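Local coordinates for protein ribose-phosphate pyrophosphokinase (Mycobacterium smegmatis, PDB 5MP7) that probably makes phosphoribosyl pyrophosphate, the activated sugar of nucleotide biosynthesis, by transferring the pyrophosphoryl group of ATP to ribose 5-phosphate with the help of magnesium, at residues 65-70 / 99-104; 160-165 / 278-283; 187-190 / 194-197. All blocks are in the same frame, centred on the assembly; numbering follows the deposited sequence.

Interaction 1. Residues 65-70 / 99-104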
loop_
_atom_site.group_PDB
_atom_site.type_symbol
_atom_site.label_atom_id
_atom_site.label_comp_id
_atom_site.label_asym_id
_atom_site.label_seq_id
_atom_site.Cartn_x
_atom_site.Cartn_y
_atom_site.Cartn_z
ATOM N N GLN A 65 47.969 -32.367 10.562
ATOM C CA GLN A 65 46.951 -31.942 9.639
ATOM C C GLN A 65 47.328 -32.362 8.212
ATOM O O GLN A 65 48.386 -31.975 7.682
ATOM C CB GLN A 65 46.770 -30.411 9.718
ATOM C CG GLN A 65 45.684 -29.848 8.830
ATOM C CD GLN A 65 44.274 -30.100 9.385
ATOM O OE1 GLN A 65 43.848 -31.231 9.556
ATOM N NE2 GLN A 65 43.547 -29.024 9.649
ATOM N N SER A 66 46.424 -33.086 7.574
ATOM C CA SER A 66 46.502 -33.327 6.147
ATOM C C SER A 66 45.789 -32.183 5.382
ATOM O O SER A 66 45.032 -31.444 5.963
ATOM C CB SER A 66 45.863 -34.652 5.859
ATOM O OG SER A 66 46.220 -35.075 4.582
ATOM N N HIS A 67 46.048 -32.022 4.087
ATOM C CA HIS A 67 45.605 -30.840 3.341
ATOM C C HIS A 67 44.954 -31.212 2.032
ATOM O O HIS A 67 45.422 -30.826 0.952
ATOM C CB HIS A 67 46.774 -29.886 3.096
ATOM C CG HIS A 67 47.259 -29.238 4.338
ATOM N ND1 HIS A 67 48.230 -29.795 5.130
ATOM C CD2 HIS A 67 46.875 -28.102 4.955
ATOM C CE1 HIS A 67 48.419 -29.041 6.191
ATOM N NE2 HIS A 67 47.615 -27.998 6.103
ATOM N N PRO A 68 43.852 -31.961 2.100
ATOM C CA PRO A 68 43.063 -32.175 0.904
ATOM C C PRO A 68 42.232 -30.925 0.543
ATOM O O PRO A 68 42.176 -29.972 1.306
ATOM C CB PRO A 68 42.149 -33.301 1.324
ATOM C CG PRO A 68 41.906 -33.034 2.781
ATOM C CD PRO A 68 43.257 -32.600 3.277
ATOM N N ALA A 69 41.544 -30.978 -0.588
ATOM C CA ALA A 69 40.586 -29.941 -0.986
ATOM C C ALA A 69 39.438 -29.856 0.025
ATOM O O ALA A 69 38.972 -30.897 0.479
ATOM C CB ALA A 69 40.030 -30.262 -2.358
ATOM N N PRO A 70 38.989 -28.664 0.425
ATOM C CA PRO A 70 39.595 -27.349 0.123
ATOM C C PRO A 70 40.785 -26.986 1.047
ATOM O O PRO A 70 40.639 -26.869 2.277
ATOM C CB PRO A 70 38.439 -26.385 0.384
ATOM C CG PRO A 70 37.628 -27.043 1.464
ATOM C CD PRO A 70 37.794 -28.539 1.287
ATOM N N PHE A 99 51.229 -34.145 3.414
ATOM C CA PHE A 99 51.327 -33.542 2.088
ATOM C C PHE A 99 51.540 -32.036 2.282
ATOM O O PHE A 99 50.688 -31.342 2.849
ATOM C CB PHE A 99 50.045 -33.844 1.334
ATOM C CG PHE A 99 49.896 -33.120 0.018
ATOM C CD1 PHE A 99 50.422 -33.671 -1.134
ATOM C CD2 PHE A 99 49.174 -31.934 -0.067
ATOM C CE1 PHE A 99 50.262 -33.051 -2.358
ATOM C CE2 PHE A 99 49.010 -31.304 -1.279
ATOM C CZ PHE A 99 49.565 -31.857 -2.430
ATOM N N TYR A 100 52.703 -31.543 1.871
ATOM C CA TYR A 100 53.083 -30.148 2.108
ATOM C C TYR A 100 52.349 -29.242 1.124
ATOM O O TYR A 100 52.538 -29.342 -0.080
ATOM C CB TYR A 100 54.582 -30.010 1.973
ATOM C CG TYR A 100 55.151 -28.702 2.428
ATOM C CD1 TYR A 100 55.117 -27.571 1.607
ATOM C CD2 TYR A 100 55.824 -28.595 3.636
ATOM C CE1 TYR A 100 55.706 -26.374 1.992
ATOM C CE2 TYR A 100 56.418 -27.382 4.045
ATOM C CZ TYR A 100 56.367 -26.289 3.205
ATOM O OH TYR A 100 56.926 -25.100 3.553
ATOM N N PRO A 101 51.470 -28.393 1.617
ATOM C CA PRO A 101 50.731 -27.520 0.716
ATOM C C PRO A 101 51.608 -26.474 0.029
ATOM O O PRO A 101 52.516 -25.934 0.662
ATOM C CB PRO A 101 49.731 -26.803 1.649
ATOM C CG PRO A 101 50.238 -26.986 3.023
ATOM C CD PRO A 101 51.327 -27.999 3.022
ATOM N N TYR A 102 51.286 -26.210 -1.244
ATOM C CA TYR A 102 51.964 -25.301 -2.111
ATOM C C TYR A 102 53.359 -25.759 -2.497
ATOM O O TYR A 102 54.152 -24.959 -2.990
ATOM C CB TYR A 102 51.984 -23.880 -1.511
ATOM C CG TYR A 102 50.651 -23.269 -1.524
ATOM C CD1 TYR A 102 50.178 -22.685 -2.659
ATOM C CD2 TYR A 102 49.827 -23.315 -0.400
ATOM C CE1 TYR A 102 48.932 -22.102 -2.695
ATOM C CE2 TYR A 102 48.575 -22.744 -0.407
ATOM C CZ TYR A 102 48.131 -22.134 -1.567
ATOM O OH TYR A 102 46.862 -21.646 -1.643
ATOM N N ALA A 103 53.679 -27.025 -2.293
ATOM C CA ALA A 103 55.028 -27.550 -2.621
ATOM C C ALA A 103 55.394 -27.383 -4.075
ATOM O O ALA A 103 56.560 -27.186 -4.369
ATOM C CB ALA A 103 55.171 -28.998 -2.207
ATOM N N ARG A 104 54.406 -27.431 -4.976
ATOM C CA ARG A 104 54.679 -27.224 -6.386
ATOM C C ARG A 104 55.106 -25.796 -6.746
ATOM O O ARG A 104 55.853 -25.603 -7.705
ATOM C CB ARG A 104 53.507 -27.673 -7.232
ATOM C CG ARG A 104 53.440 -29.192 -7.337
ATOM C CD ARG A 104 52.155 -29.655 -7.998
ATOM N NE ARG A 104 50.984 -29.236 -7.227
ATOM C CZ ARG A 104 49.714 -29.400 -7.610
ATOM N NH1 ARG A 104 49.406 -29.973 -8.771
ATOM N NH2 ARG A 104 48.743 -28.998 -6.802
#
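The carbonyl oxygen Phe99 O is the nearest polar neighbour of the His67 ring across this contact, 3.7 Å from ND1 and reached obliquely, too far for a hydrogen bond. What joins the two loops is therefore packing around His67, with Pro101 over its ring. Pro101 CG sits over one face of the imidazole in a CH-pi contact, 3.9 Å from the ring centroid and only 7° off the ring normal. A chi1 of -69° puts His67 CG beside the backbone N, and chi2 of 89° sets the ring plane upright to the plane of CA, CB and CG, which turns one face to the proline. Phe99 CD2 makes a looser touch with His67 O, at 4.0 Å, and the Phe99 side chain lies about 7 Å from that of Asp234, predicted to bind ribose 5-phosphate, so the packing lies close to the predicted substrate site. Proline suits its place twice over: its compact, rigid ring sets a CH2 group over the imidazole, and its backbone fits the second position of the type II turn from Tyr100 to Ala103. Beyond that turn, Arg104, predicted to bind ATP, forms a salt bridge with Glu47 of a second subunit. The two loops follow neighbouring parallel strands, 60-64 and 92-97, at their C-terminal ends; His67 also rests on Trp74 and Gln78 of helix 71-87, while Tyr100 packs on helix 116-127.

Interaction 2. Residues 160-165 / 278-283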
loop_
_atom_site.group_PDB
_atom_site.type_symbol
_atom_site.label_atom_id
_atom_site.label_comp_id
_atom_site.label_asym_id
_atom_site.label_seq_id
_atom_site.Cartn_x
_atom_site.Cartn_y
_atom_site.Cartn_z
ATOM N N THR A 160 58.675 -49.450 -2.695
ATOM C CA THR A 160 59.507 -50.408 -3.432
ATOM C C THR A 160 59.505 -51.742 -2.757
ATOM O O THR A 160 59.613 -52.739 -3.419
ATOM C CB THR A 160 60.985 -49.934 -3.652
ATOM O OG1 THR A 160 61.620 -49.637 -2.411
ATOM C CG2 THR A 160 61.009 -48.677 -4.523
ATOM N N GLY A 161 59.398 -51.767 -1.437
ATOM C CA GLY A 161 59.220 -53.008 -0.695
ATOM C C GLY A 161 57.974 -53.758 -1.150
ATOM O O GLY A 161 58.003 -54.959 -1.344
ATOM N N TYR A 162 56.881 -53.042 -1.355
ATOM C CA TYR A 162 55.636 -53.662 -1.821
ATOM C C TYR A 162 55.792 -54.155 -3.265
ATOM O O TYR A 162 55.386 -55.263 -3.594
ATOM C CB TYR A 162 54.484 -52.691 -1.696
ATOM C CG TYR A 162 53.205 -53.165 -2.313
ATOM C CD1 TYR A 162 52.925 -52.893 -3.640
ATOM C CD2 TYR A 162 52.248 -53.841 -1.563
ATOM C CE1 TYR A 162 51.744 -53.315 -4.225
ATOM C CE2 TYR A 162 51.056 -54.254 -2.131
ATOM C CZ TYR A 162 50.823 -53.977 -3.462
ATOM O OH TYR A 162 49.668 -54.375 -4.057
ATOM N N ILE A 163 56.362 -53.327 -4.122
ATOM C CA ILE A 163 56.595 -53.706 -5.516
ATOM C C ILE A 163 57.563 -54.878 -5.634
ATOM O O ILE A 163 57.348 -55.763 -6.452
ATOM C CB ILE A 163 57.101 -52.511 -6.343
ATOM C CG1 ILE A 163 55.955 -51.512 -6.528
ATOM C CG2 ILE A 163 57.604 -52.938 -7.709
ATOM C CD1 ILE A 163 56.386 -50.168 -7.046
ATOM N N GLY A 164 58.601 -54.906 -4.808
ATOM C CA GLY A 164 59.489 -56.068 -4.699
ATOM C C GLY A 164 58.807 -57.358 -4.281
ATOM O O GLY A 164 59.087 -58.373 -4.866
ATOM N N GLU A 165 57.885 -57.323 -3.303
ATOM C CA GLU A 165 57.083 -58.509 -2.878
ATOM C C GLU A 165 56.188 -59.075 -4.022
ATOM O O GLU A 165 56.025 -60.284 -4.121
ATOM C CB GLU A 165 56.133 -58.234 -1.675
ATOM C CG GLU A 165 56.689 -57.802 -0.308
ATOM C CD GLU A 165 55.591 -57.431 0.764
ATOM O OE1 GLU A 165 54.401 -57.874 0.669
ATOM O OE2 GLU A 165 55.917 -56.706 1.753
ATOM N N GLU A 278 48.134 -51.760 -11.913
ATOM C CA GLU A 278 48.040 -51.369 -10.514
ATOM C C GLU A 278 48.409 -49.892 -10.320
ATOM O O GLU A 278 49.239 -49.367 -11.057
ATOM C CB GLU A 278 48.922 -52.254 -9.651
ATOM C CG GLU A 278 48.462 -52.243 -8.212
ATOM C CD GLU A 278 49.163 -53.240 -7.306
ATOM O OE1 GLU A 278 49.974 -54.084 -7.789
ATOM O OE2 GLU A 278 48.846 -53.223 -6.090
ATOM N N VAL A 279 47.750 -49.232 -9.366
ATOM C CA VAL A 279 48.079 -47.881 -8.965
ATOM C C VAL A 279 48.281 -47.914 -7.454
ATOM O O VAL A 279 47.399 -48.309 -6.746
ATOM C CB VAL A 279 46.988 -46.911 -9.321
ATOM C CG1 VAL A 279 47.410 -45.508 -8.931
ATOM C CG2 VAL A 279 46.686 -46.941 -10.792
ATOM N N ILE A 280 49.468 -47.587 -6.976
ATOM C CA ILE A 280 49.819 -47.706 -5.582
ATOM C C ILE A 280 50.086 -46.324 -5.021
ATOM O O ILE A 280 50.885 -45.569 -5.578
ATOM C CB ILE A 280 51.071 -48.530 -5.423
ATOM C CG1 ILE A 280 50.904 -49.842 -6.154
ATOM C CG2 ILE A 280 51.334 -48.835 -3.951
ATOM C CD1 ILE A 280 52.198 -50.544 -6.463
ATOM N N VAL A 281 49.375 -45.982 -3.949
ATOM C CA VAL A 281 49.508 -44.707 -3.249
ATOM C C VAL A 281 49.529 -44.923 -1.752
ATOM O O VAL A 281 49.278 -46.026 -1.293
ATOM C CB VAL A 281 48.390 -43.695 -3.556
ATOM C CG1 VAL A 281 48.355 -43.360 -5.016
ATOM C CG2 VAL A 281 47.057 -44.218 -3.126
ATOM N N THR A 282 49.940 -43.904 -1.009
ATOM C CA THR A 282 49.879 -43.932 0.449
ATOM C C THR A 282 48.688 -43.137 0.855
ATOM O O THR A 282 48.050 -42.477 0.034
ATOM C CB THR A 282 51.130 -43.339 1.155
ATOM O OG1 THR A 282 51.133 -41.896 1.018
ATOM C CG2 THR A 282 52.379 -43.919 0.571
ATOM N N ASN A 283 48.429 -43.128 2.144
ATOM C CA ASN A 283 47.297 -42.357 2.665
ATOM C C ASN A 283 47.692 -41.020 3.316
ATOM O O ASN A 283 47.179 -40.674 4.378
ATOM C CB ASN A 283 46.446 -43.241 3.608
ATOM C CG ASN A 283 47.144 -43.550 4.903
ATOM O OD1 ASN A 283 48.368 -43.612 4.971
ATOM N ND2 ASN A 283 46.379 -43.756 5.926
#
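Helix 160-165 runs roughly antiparallel to strand 278-282, with 149° between their directions and the axes 10.5 Å apart, as a helix packed on the face of the mixed sheet, where strand 278-282 lies between 253-258 and 296-299. Ile163 and Ile280 are the closest pair along the backbones, with their CA atoms 9.1 Å apart. Ile280 CD1 makes both apolar contacts. It approaches the Tyr162 ring obliquely, 3.6 Å from CE1, and meets Ile163 CG1 at 3.9 Å; the long arm of Ile280 thus reaches from the strand to both helix residues. Beside this apolar patch Tyr162 OH donates a very short hydrogen bond to Glu278 OE2, 2.5 Å long. The carboxylate oxygen lies at the edge of the ring, near its plane, although ring and carboxylate planes are 73° apart. Glu278 reaches the phenol with an extended chain, and Tyr162 comes to meet it from the opposite direction with CG anti to its own N (chi1 172°). Thr297 OG1 also bonds OE2, and Tyr167 OH bonds OE1. With three hydroxyl groups around it and a neutral phenol as donor, the carboxylate is probably stabilised in its charged form, a polar anchor at the margin of an otherwise apolar contact.

Interaction 3. Residues 187-190 / 194-197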
loop_
_atom_site.group_PDB
_atom_site.type_symbol
_atom_site.label_atom_id
_atom_site.label_comp_id
_atom_site.label_asym_id
_atom_site.label_seq_id
_atom_site.Cartn_x
_atom_site.Cartn_y
_atom_site.Cartn_z
ATOM N N LYS A 187 66.905 -43.488 -8.097
ATOM C CA LYS A 187 66.952 -44.080 -6.741
ATOM C C LYS A 187 66.097 -45.355 -6.618
ATOM O O LYS A 187 66.500 -46.315 -5.994
ATOM C CB LYS A 187 66.504 -43.071 -5.666
ATOM C CG LYS A 187 67.449 -41.883 -5.433
ATOM C CD LYS A 187 67.118 -41.080 -4.159
ATOM C CE LYS A 187 67.791 -41.446 -2.870
ATOM N NZ LYS A 187 69.171 -41.959 -2.928
ATOM N N TRP A 188 64.936 -45.356 -7.244
ATOM C CA TRP A 188 64.063 -46.514 -7.219
ATOM C C TRP A 188 64.685 -47.681 -7.958
ATOM O O TRP A 188 64.581 -48.818 -7.530
ATOM C CB TRP A 188 62.712 -46.183 -7.864
ATOM C CG TRP A 188 61.804 -45.446 -6.981
ATOM C CD1 TRP A 188 62.099 -44.367 -6.241
ATOM C CD2 TRP A 188 60.430 -45.709 -6.784
ATOM N NE1 TRP A 188 60.990 -43.931 -5.571
ATOM C CE2 TRP A 188 59.945 -44.750 -5.894
ATOM C CE3 TRP A 188 59.562 -46.682 -7.267
ATOM C CZ2 TRP A 188 58.621 -44.728 -5.463
ATOM C CZ3 TRP A 188 58.256 -46.680 -6.833
ATOM C CH2 TRP A 188 57.794 -45.705 -5.942
ATOM N N ALA A 189 65.259 -47.406 -9.121
ATOM C CA ALA A 189 65.883 -48.460 -9.932
ATOM C C ALA A 189 66.980 -49.148 -9.138
ATOM O O ALA A 189 67.108 -50.368 -9.202
ATOM C CB ALA A 189 66.427 -47.895 -11.212
ATOM N N ASP A 190 67.739 -48.378 -8.361
ATOM C CA ASP A 190 68.769 -48.945 -7.463
ATOM C C ASP A 190 68.139 -49.847 -6.378
ATOM O O ASP A 190 68.592 -50.958 -6.144
ATOM C CB ASP A 190 69.638 -47.836 -6.813
ATOM C CG ASP A 190 70.616 -47.150 -7.808
ATOM O OD1 ASP A 190 70.982 -47.774 -8.822
ATOM O OD2 ASP A 190 71.044 -45.986 -7.584
ATOM N N GLY A 194 68.968 -52.604 -9.351
ATOM C CA GLY A 194 69.748 -52.063 -10.470
ATOM C C GLY A 194 69.143 -52.295 -11.848
ATOM O O GLY A 194 69.851 -52.605 -12.788
ATOM N N VAL A 195 67.842 -52.091 -11.969
ATOM C CA VAL A 195 67.160 -52.276 -13.226
ATOM C C VAL A 195 67.331 -51.026 -14.119
ATOM O O VAL A 195 67.715 -49.967 -13.633
ATOM C CB VAL A 195 65.666 -52.637 -12.984
ATOM C CG1 VAL A 195 65.553 -53.766 -11.957
ATOM C CG2 VAL A 195 64.827 -51.430 -12.549
ATOM N N PRO A 196 67.006 -51.131 -15.419
ATOM C CA PRO A 196 67.125 -49.984 -16.308
ATOM C C PRO A 196 66.126 -48.861 -16.063
ATOM O O PRO A 196 65.129 -49.033 -15.344
ATOM C CB PRO A 196 66.925 -50.569 -17.729
ATOM C CG PRO A 196 66.578 -51.980 -17.561
ATOM C CD PRO A 196 66.789 -52.389 -16.133
ATOM N N LEU A 197 66.366 -47.757 -16.750
ATOM C CA LEU A 197 65.681 -46.516 -16.531
ATOM C C LEU A 197 65.206 -45.923 -17.834
ATOM O O LEU A 197 65.865 -46.030 -18.838
ATOM C CB LEU A 197 66.653 -45.571 -15.843
ATOM C CG LEU A 197 66.161 -44.238 -15.283
ATOM C CD1 LEU A 197 65.021 -44.436 -14.308
ATOM C CD2 LEU A 197 67.323 -43.572 -14.568
#
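Hydrogen bonding here converges on one acceptor, the carbonyl oxygen of Ala189, which takes two successive backbone N–H groups from the chain leaving the helix. Gly194 N is 2.9 Å from Ala189 O, with a bent N–H···O angle of 131° and the donor tilted 21° from the carbonyl plane. Val195 N gives a weak bond, 3.3 Å to the same Ala189 O. Together they tie the last turn of helix 182-191 to the loop that follows, where the chain reverses. Gly194 is well suited to that place, because its positive phi comes without strain when there is no side chain.

Apolar packing adds a second layer. Ala189 CB is 4.1 Å from Val195 CG2. With chi1 of -49°, Val195 holds CG2 between its backbone N and carbonyl carbon, and from there this methyl reaches both CA and CB of Ala189. The small alanine lets the returning chain come close, its CA 5.2 Å from that of Val195. Apart from this, Ala189 CB makes a van der Waals touch with a polar atom, the carbonyl oxygen Val195 O, at 3.4 Å.

The contact closes the helix-to-strand connection between helix 182-191 and strand 197-202. Ala189, Val195 and Leu197 all touch Val174 of strand 172-176, Pro196 is hydrogen-bonded to Val174 through the backbone, and Trp188 turns instead to helix 156-167.

In the fold
Interaction 1 closes first along the chain; interaction 2 then opens, and interaction 3 is made before it closes. Interaction 1 joins loops at the C-terminal ends of strands of the five-stranded parallel sheet, next to a subunit interface and the predicted ATP site; its centre is about 22 Å from that of interaction 2 and about 29 Å from that of interaction 3. Interactions 2 and 3, with centres about 16 Å apart, both pack helices against the seven-stranded mixed sheet, through strands 278-282 and 172-176. They touch where Trp188 packs on Thr160 and Ile163, so helices 156-167 and 182-191 are joined beside that sheet, away from the loops of interaction 1.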